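PDB 4ZOC: Lin1840 protein from Listeria innocua serovar 6a, which probably hydrolyses terminal, non-reducing beta-D-glucosyl residues to release glucose and takes part in beta-1,2-glucan metabolism. Local coordinates for residues A394-L406 / G413-L425. The protein carries 2 engineered substitutions. Numbering follows the deposited sequence.
Sequences ALVGPLATSPDIL and GEEKDGINVETGL
Asn420 OD1 is gripped by Thr423 N (2.9 Å) and Thr423 OG1, from opposite faces of the amide plane, while Asn420 ND2 reaches across to Thr401 O. This is the N-cap of helix 421-426, in the beta-alpha-beta unit running from strand 393-397 to strand 432-436 in the C-terminal domain of this family 3 glycosidase. Asn420 ND2 donates to Thr401 O at 3.0 Å from above that carbonyl's plane, although the oxygen lies nearly in the amide plane of Asn420. Asparagine suits the place because it can accept from the helix and donate to the loop at once. The first turn is held further by Glu422 N, which donates to Ala400 O at 2.9 Å, and by a water that accepts from Val421 N and donates to Leu399 O and Ser402 O.

Beneath the helix, Leu395 has chi1 172°, which swings its CG away from the backbone N, and its CD1 meets Val421 CG1 at 3.8 Å while CD2 lies against Glu422 CA. Leu425 CD1, from a residue also packed on helix 532-541, touches both Leu395 methyls at 4.1 Å; a forked apolar end suits these several neighbours. Farther along, the extended Glu415 is long enough to cross Pro403 and approach Asp404. Glu415 OE2 and Asp404 OD1, 3.9 Å apart, would be expected to repel, but one water donates to both, and Asn468 also binds that Asp404 oxygen. The same water accepts from Leu406 N; the Leu406 side chain places its CD1 3.6 Å from Glu414 C.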
ATOM      1  N   ALA A 394      39.093   7.184 -15.873  1.00 10.42           N
ATOM      2  CA  ALA A 394      39.210   6.410 -14.627  1.00  9.57           C
ATOM      3  C   ALA A 394      37.870   5.714 -14.384  1.00 10.43           C
ATOM      4  O   ALA A 394      36.811   6.341 -14.193  1.00  9.26           O
ATOM      5  CB  ALA A 394      39.557   7.299 -13.439  1.00 13.34           C
ATOM      6  N   LEU A 395      37.956   4.403 -14.404  1.00 11.07           N
ATOM      7  CA  LEU A 395      36.796   3.498 -14.238  1.00  9.69           C
ATOM      8  C   LEU A 395      36.860   3.004 -12.796  1.00  8.73           C
ATOM      9  O   LEU A 395      37.762   2.265 -12.408  1.00  9.87           O
ATOM     10  CB  LEU A 395      36.877   2.319 -15.230  1.00 10.39           C
ATOM     11  CG  LEU A 395      35.816   1.245 -14.976  1.00 11.27           C
ATOM     12  CD1 LEU A 395      34.389   1.720 -15.118  1.00 10.88           C
ATOM     13  CD2 LEU A 395      36.043   0.097 -15.906  1.00 10.07           C
ATOM     14  N   VAL A 396      35.937   3.431 -11.980  1.00  8.39           N
ATOM     15  CA  VAL A 396      36.010   3.075 -10.582  1.00  9.36           C
ATOM     16  C   VAL A 396      34.690   2.550 -10.032  1.00  9.93           C
ATOM     17  O   VAL A 396      33.621   2.930 -10.524  1.00 10.15           O
ATOM     18  CB  VAL A 396      36.540   4.228  -9.698  1.00 11.64           C
ATOM     19  CG1 VAL A 396      37.834   4.871 -10.273  1.00 10.02           C
ATOM     20  CG2 VAL A 396      35.566   5.302  -9.631  1.00 13.80           C
ATOM     21  N   GLY A 397      34.783   1.728  -8.981  1.00  9.33           N
ATOM     22  CA  GLY A 397      33.627   1.257  -8.285  1.00  8.81           C
ATOM     23  C   GLY A 397      33.341  -0.215  -8.350  1.00  8.11           C
ATOM     24  O   GLY A 397      34.111  -0.975  -8.908  1.00  8.68           O
ATOM     25  N   PRO A 398      32.238  -0.631  -7.726  1.00  7.71           N
ATOM     26  CA  PRO A 398      31.940  -2.061  -7.621  1.00  7.41           C
ATOM     27  C   PRO A 398      31.496  -2.772  -8.872  1.00  7.76           C
ATOM     28  O   PRO A 398      31.658  -4.014  -8.911  1.00 10.59           O
ATOM     29  CB  PRO A 398      30.890  -2.122  -6.545  1.00  8.58           C
ATOM     30  CG  PRO A 398      30.233  -0.799  -6.559  1.00  8.71           C
ATOM     31  CD  PRO A 398      31.316   0.171  -6.935  1.00  7.47           C
ATOM     32  N   LEU A 399      31.053  -2.022  -9.868  1.00  7.19           N
ATOM     33  CA  LEU A 399      30.649  -2.533 -11.184  1.00  7.31           C
ATOM     34  C   LEU A 399      31.771  -2.335 -12.246  1.00  8.35           C
ATOM     35  O   LEU A 399      31.579  -2.635 -13.441  1.00  8.68           O
ATOM     36  CB  LEU A 399      29.301  -1.954 -11.676  1.00  7.83           C
ATOM     37  CG  LEU A 399      28.076  -2.795 -11.301  1.00  8.52           C
ATOM     38  CD1 LEU A 399      28.062  -4.087 -12.143  1.00 11.30           C
ATOM     39  CD2 LEU A 399      28.116  -3.131  -9.807  1.00  7.80           C
ATOM     40  N   ALA A 400      32.970  -1.878 -11.819  1.00  9.38           N
ATOM     41  CA  ALA A 400      34.071  -1.661 -12.750  1.00  8.11           C
ATOM     42  C   ALA A 400      34.542  -3.007 -13.374  1.00  9.05           C
ATOM     43  O   ALA A 400      34.739  -3.118 -14.583  1.00  9.30           O
ATOM     44  CB  ALA A 400      35.253  -1.036 -12.051  1.00  7.89           C
ATOM     45  N   THR A 401      34.698  -3.987 -12.513  1.00  7.70           N
ATOM     46  CA  THR A 401      35.143  -5.312 -12.910  1.00  7.86           C
ATOM     47  C   THR A 401      34.198  -6.428 -12.567  1.00  8.50           C
ATOM     48  O   THR A 401      34.456  -7.590 -12.990  1.00  9.59           O
ATOM     49  CB  THR A 401      36.510  -5.676 -12.268  1.00  9.26           C
ATOM     50  OG1 THR A 401      36.398  -5.883 -10.867  1.00 10.05           O
ATOM     51  CG2 THR A 401      37.543  -4.597 -12.550  1.00 10.21           C
ATOM     52  N   SER A 402      33.162  -6.172 -11.786  1.00  8.22           N
ATOM     53  CA  SER A 402      32.281  -7.266 -11.360  1.00  9.40           C
ATOM     54  C   SER A 402      31.721  -8.003 -12.581  1.00  9.16           C
ATOM     55  O   SER A 402      31.175  -7.368 -13.493  1.00  9.30           O
ATOM     56  CB  SER A 402      31.117  -6.771 -10.529  1.00  9.90           C
ATOM     57  OG  SER A 402      30.217  -7.798 -10.239  1.00 10.23           O
ATOM     58  N   PRO A 403      31.755  -9.355 -12.529  1.00  7.92           N
ATOM     59  CA  PRO A 403      31.098 -10.125 -13.595  1.00  8.24           C
ATOM     60  C   PRO A 403      29.584 -10.278 -13.436  1.00  8.60           C
ATOM     61  O   PRO A 403      28.918 -10.853 -14.326  1.00  8.07           O
ATOM     62  CB  PRO A 403      31.753 -11.514 -13.516  1.00  8.55           C
ATOM     63  CG  PRO A 403      32.277 -11.583 -12.104  1.00 12.49           C
ATOM     64  CD  PRO A 403      32.528 -10.193 -11.609  1.00  9.80           C
ATOM     65  N   ASP A 404      29.033  -9.752 -12.328  1.00 10.15           N
ATOM     66  CA  ASP A 404      27.599  -9.877 -12.024  1.00  8.52           C
ATOM     67  C   ASP A 404      26.779  -8.813 -12.784  1.00  7.91           C
ATOM     68  O   ASP A 404      26.231  -7.835 -12.205  1.00  6.77           O
ATOM     69  CB  ASP A 404      27.383  -9.813 -10.535  1.00  8.93           C
ATOM     70  CG  ASP A 404      25.943 -10.119 -10.113  1.00  8.70           C
ATOM     71  OD1 ASP A 404      25.092 -10.556 -10.935  1.00  7.65           O
ATOM     72  OD2 ASP A 404      25.669  -9.863  -8.930  1.00 11.56           O
ATOM     73  N   ILE A 405      26.682  -9.016 -14.071  1.00  8.84           N
ATOM     74  CA  ILE A 405      25.923  -8.099 -14.994  1.00  8.07           C
ATOM     75  C   ILE A 405      24.891  -8.801 -15.853  1.00  8.33           C
ATOM     76  O   ILE A 405      24.283  -8.143 -16.695  1.00  7.77           O
ATOM     77  CB  ILE A 405      26.844  -7.228 -15.936  1.00  8.26           C
ATOM     78  CG1 ILE A 405      28.012  -8.018 -16.486  1.00  8.34           C
ATOM     79  CG2 ILE A 405      27.423  -6.042 -15.128  1.00  9.49           C
ATOM     80  CD1 ILE A 405      27.625  -9.162 -17.386  1.00  9.02           C
ATOM     81  N   LEU A 406      24.619 -10.091 -15.573  1.00  8.68           N
ATOM     82  CA  LEU A 406      23.674 -10.885 -16.383  1.00  8.16           C
ATOM     83  C   LEU A 406      22.279 -10.785 -15.858  1.00  9.50           C
ATOM     84  O   LEU A 406      21.346 -11.083 -16.599  1.00 12.26           O
ATOM     85  CB  LEU A 406      24.047 -12.356 -16.450  1.00  7.47           C
ATOM     86  CG  LEU A 406      25.491 -12.674 -16.989  1.00  8.74           C
ATOM     87  CD1 LEU A 406      25.718 -14.173 -17.019  1.00  8.35           C
ATOM     88  CD2 LEU A 406      25.705 -12.047 -18.321  1.00  9.08           C
ATOM     89  N   GLY A 413      22.686 -18.943 -18.128  1.00 12.58           N
ATOM     90  CA  GLY A 413      23.739 -18.127 -18.693  1.00 11.56           C
ATOM     91  C   GLY A 413      24.965 -18.103 -17.791  1.00 12.76           C
ATOM     92  O   GLY A 413      24.864 -18.198 -16.538  1.00 13.16           O
ATOM     93  N   GLU A 414      26.114 -17.999 -18.405  1.00  9.49           N
ATOM     94  CA  GLU A 414      27.390 -18.080 -17.681  1.00 12.07           C
ATOM     95  C   GLU A 414      28.127 -16.728 -17.664  1.00 10.20           C
ATOM     96  O   GLU A 414      28.361 -16.062 -18.695  1.00  9.87           O
ATOM     97  CB  GLU A 414      28.304 -19.170 -18.272  1.00 14.04           C
ATOM     98  CG  GLU A 414      27.614 -20.541 -18.357  1.00 17.44           C
ATOM     99  CD  GLU A 414      28.473 -21.573 -19.016  1.00 20.73           C
ATOM    100  OE1 GLU A 414      29.514 -21.898 -18.406  1.00 21.46           O
ATOM    101  OE2 GLU A 414      28.122 -22.040 -20.146  1.00 26.56           O
ATOM    102  N   GLU A 415      28.606 -16.374 -16.475  1.00 10.84           N
ATOM    103  CA  GLU A 415      29.349 -15.146 -16.334  1.00  9.10           C
ATOM    104  C   GLU A 415      30.666 -15.077 -17.162  1.00  9.69           C
ATOM    105  O   GLU A 415      31.022 -14.023 -17.667  1.00 11.25           O
ATOM    106  CB  GLU A 415      29.565 -14.774 -14.849  1.00 10.24           C
ATOM    107  CG  GLU A 415      28.266 -14.307 -14.220  1.00 10.45           C
ATOM    108  CD  GLU A 415      28.382 -13.892 -12.793  1.00 12.70           C
ATOM    109  OE1 GLU A 415      29.486 -14.017 -12.257  1.00 14.42           O
ATOM    110  OE2 GLU A 415      27.337 -13.488 -12.177  1.00 11.13           O
ATOM    111  N   LYS A 416      31.297 -16.210 -17.388  1.00 11.01           N
ATOM    112  CA  LYS A 416      32.557 -16.249 -18.111  1.00 12.88           C
ATOM    113  C   LYS A 416      32.410 -15.794 -19.542  1.00 12.61           C
ATOM    114  O   LYS A 416      33.362 -15.259 -20.173  1.00 12.33           O
ATOM    115  CB  LYS A 416      33.172 -17.651 -18.011  1.00 17.98           C
ATOM    116  CG  LYS A 416      32.380 -18.734 -18.732  1.00 18.97           C
ATOM    117  CD  LYS A 416      33.182 -20.034 -18.761  1.00 28.46           C
ATOM    118  CE  LYS A 416      32.390 -21.194 -19.340  1.00 31.74           C
ATOM    119  NZ  LYS A 416      31.891 -20.881 -20.704  1.00 31.79           N
ATOM    120  N   ASP A 417      31.176 -15.937 -20.060  1.00 10.87           N
ATOM    121  CA  ASP A 417      30.821 -15.488 -21.421  1.00 12.19           C
ATOM    122  C   ASP A 417      30.338 -14.043 -21.513  1.00 11.16           C
ATOM    123  O   ASP A 417      30.159 -13.536 -22.620  1.00 11.40           O
ATOM    124  CB  ASP A 417      29.673 -16.344 -22.012  1.00 15.55           C
ATOM    125  CG  ASP A 417      29.922 -17.844 -22.038  1.00 20.41           C
ATOM    126  OD1 ASP A 417      30.993 -18.290 -22.407  1.00 22.72           O
ATOM    127  OD2 ASP A 417      28.952 -18.616 -21.737  1.00 32.25           O
ATOM    128  N   GLY A 418      30.094 -13.390 -20.377  1.00 10.98           N
ATOM    129  CA  GLY A 418      29.614 -12.041 -20.318  1.00  9.48           C
ATOM    130  C   GLY A 418      30.798 -11.090 -20.483  1.00  9.12           C
ATOM    131  O   GLY A 418      31.959 -11.422 -20.213  1.00  8.87           O
ATOM    132  N   ILE A 419      30.474  -9.848 -20.798  1.00 10.21           N
ATOM    133  CA  ILE A 419      31.495  -8.848 -20.980  1.00  9.44           C
ATOM    134  C   ILE A 419      31.341  -7.839 -19.862  1.00  9.27           C
ATOM    135  O   ILE A 419      30.311  -7.103 -19.819  1.00 11.57           O
ATOM    136  CB  ILE A 419      31.365  -8.147 -22.342  1.00 10.30           C
ATOM    137  CG1 ILE A 419      31.355  -9.127 -23.556  1.00 11.63           C
ATOM    138  CG2 ILE A 419      32.446  -7.067 -22.538  1.00 11.56           C
ATOM    139  CD1 ILE A 419      32.563  -9.965 -23.714  1.00 11.88           C
ATOM    140  N   ASN A 420      32.330  -7.770 -18.959  1.00  9.97           N
ATOM    141  CA  ASN A 420      32.273  -6.783 -17.876  1.00  8.95           C
ATOM    142  C   ASN A 420      32.559  -5.353 -18.356  1.00  9.31           C
ATOM    143  O   ASN A 420      32.902  -5.092 -19.549  1.00  9.20           O
ATOM    144  CB  ASN A 420      33.074  -7.226 -16.675  1.00  9.85           C
ATOM    145  CG  ASN A 420      34.590  -7.110 -16.885  1.00  9.14           C
ATOM    146  OD1 ASN A 420      35.044  -6.720 -17.953  1.00  9.01           O
ATOM    147  ND2 ASN A 420      35.341  -7.360 -15.852  1.00 10.33           N
ATOM    148  N   VAL A 421      32.371  -4.372 -17.461  1.00  8.94           N
ATOM    149  CA  VAL A 421      32.523  -3.000 -17.871  1.00 10.42           C
ATOM    150  C   VAL A 421      33.965  -2.683 -18.289  1.00  7.83           C
ATOM    151  O   VAL A 421      34.142  -2.040 -19.313  1.00  7.83           O
ATOM    152  CB  VAL A 421      32.036  -2.047 -16.795  1.00 11.06           C
ATOM    153  CG1 VAL A 421      32.229  -0.616 -17.226  1.00 11.21           C
ATOM    154  CG2 VAL A 421      30.553  -2.320 -16.535  1.00 10.24           C
ATOM    155  N   GLU A 422      34.968  -3.109 -17.498  1.00  7.36           N
ATOM    156  CA  GLU A 422      36.345  -2.868 -17.871  1.00  8.21           C
ATOM    157  C   GLU A 422      36.652  -3.420 -19.269  1.00  8.51           C
ATOM    158  O   GLU A 422      37.186  -2.709 -20.128  1.00 11.07           O
ATOM    159  CB  GLU A 422      37.363  -3.456 -16.860  1.00 10.49           C
ATOM    160  CG  GLU A 422      38.801  -3.276 -17.357  1.00 10.45           C
ATOM    161  CD  GLU A 422      39.871  -3.806 -16.395  1.00 11.42           C
ATOM    162  OE1 GLU A 422      39.528  -4.426 -15.377  1.00 11.43           O
ATOM    163  OE2 GLU A 422      41.063  -3.526 -16.655  1.00 13.57           O
ATOM    164  N   THR A 423      36.262  -4.647 -19.522  1.00 10.18           N
ATOM    165  CA  THR A 423      36.581  -5.320 -20.781  1.00 10.36           C
ATOM    166  C   THR A 423      35.900  -4.595 -21.938  1.00 10.93           C
ATOM    167  O   THR A 423      36.514  -4.360 -22.986  1.00 10.76           O
ATOM    168  CB  THR A 423      36.217  -6.807 -20.717  1.00 10.42           C
ATOM    169  OG1 THR A 423      36.982  -7.421 -19.694  1.00 11.96           O
ATOM    170  CG2 THR A 423      36.474  -7.541 -22.070  1.00 10.59           C
ATOM    171  N   GLY A 424      34.647  -4.212 -21.739  1.00 10.08           N
ATOM    172  CA  GLY A 424      33.886  -3.477 -22.755  1.00 10.58           C
ATOM    173  C   GLY A 424      34.553  -2.121 -23.045  1.00  9.96           C
ATOM    174  O   GLY A 424      34.778  -1.756 -24.216  1.00 10.11           O
ATOM    175  N   LEU A 425      34.962  -1.397 -22.012  1.00 10.15           N
ATOM    176  CA  LEU A 425      35.537  -0.064 -22.250  1.00  9.94           C
ATOM    177  C   LEU A 425      36.890  -0.154 -22.984  1.00 12.65           C
ATOM    178  O   LEU A 425      37.194   0.680 -23.857  1.00 13.30           O
ATOM    179  CB  LEU A 425      35.707   0.710 -20.901  1.00 11.56           C
ATOM    180  CG  LEU A 425      34.460   1.150 -20.152  1.00 11.89           C
ATOM    181  CD1 LEU A 425      34.846   2.242 -19.155  1.00 12.50           C
ATOM    182  CD2 LEU A 425      33.409   1.624 -21.100  1.00 15.10           C
TER
HETATM  183  O   HOH W   1      31.551  -4.981 -14.670  1.00 11.24           O
HETATM  184  O   HOH W   2      30.223 -11.486 -16.933  1.00 11.27           O
HETATM  185  O   HOH W   3      25.265 -12.087 -13.228  1.00  7.59           O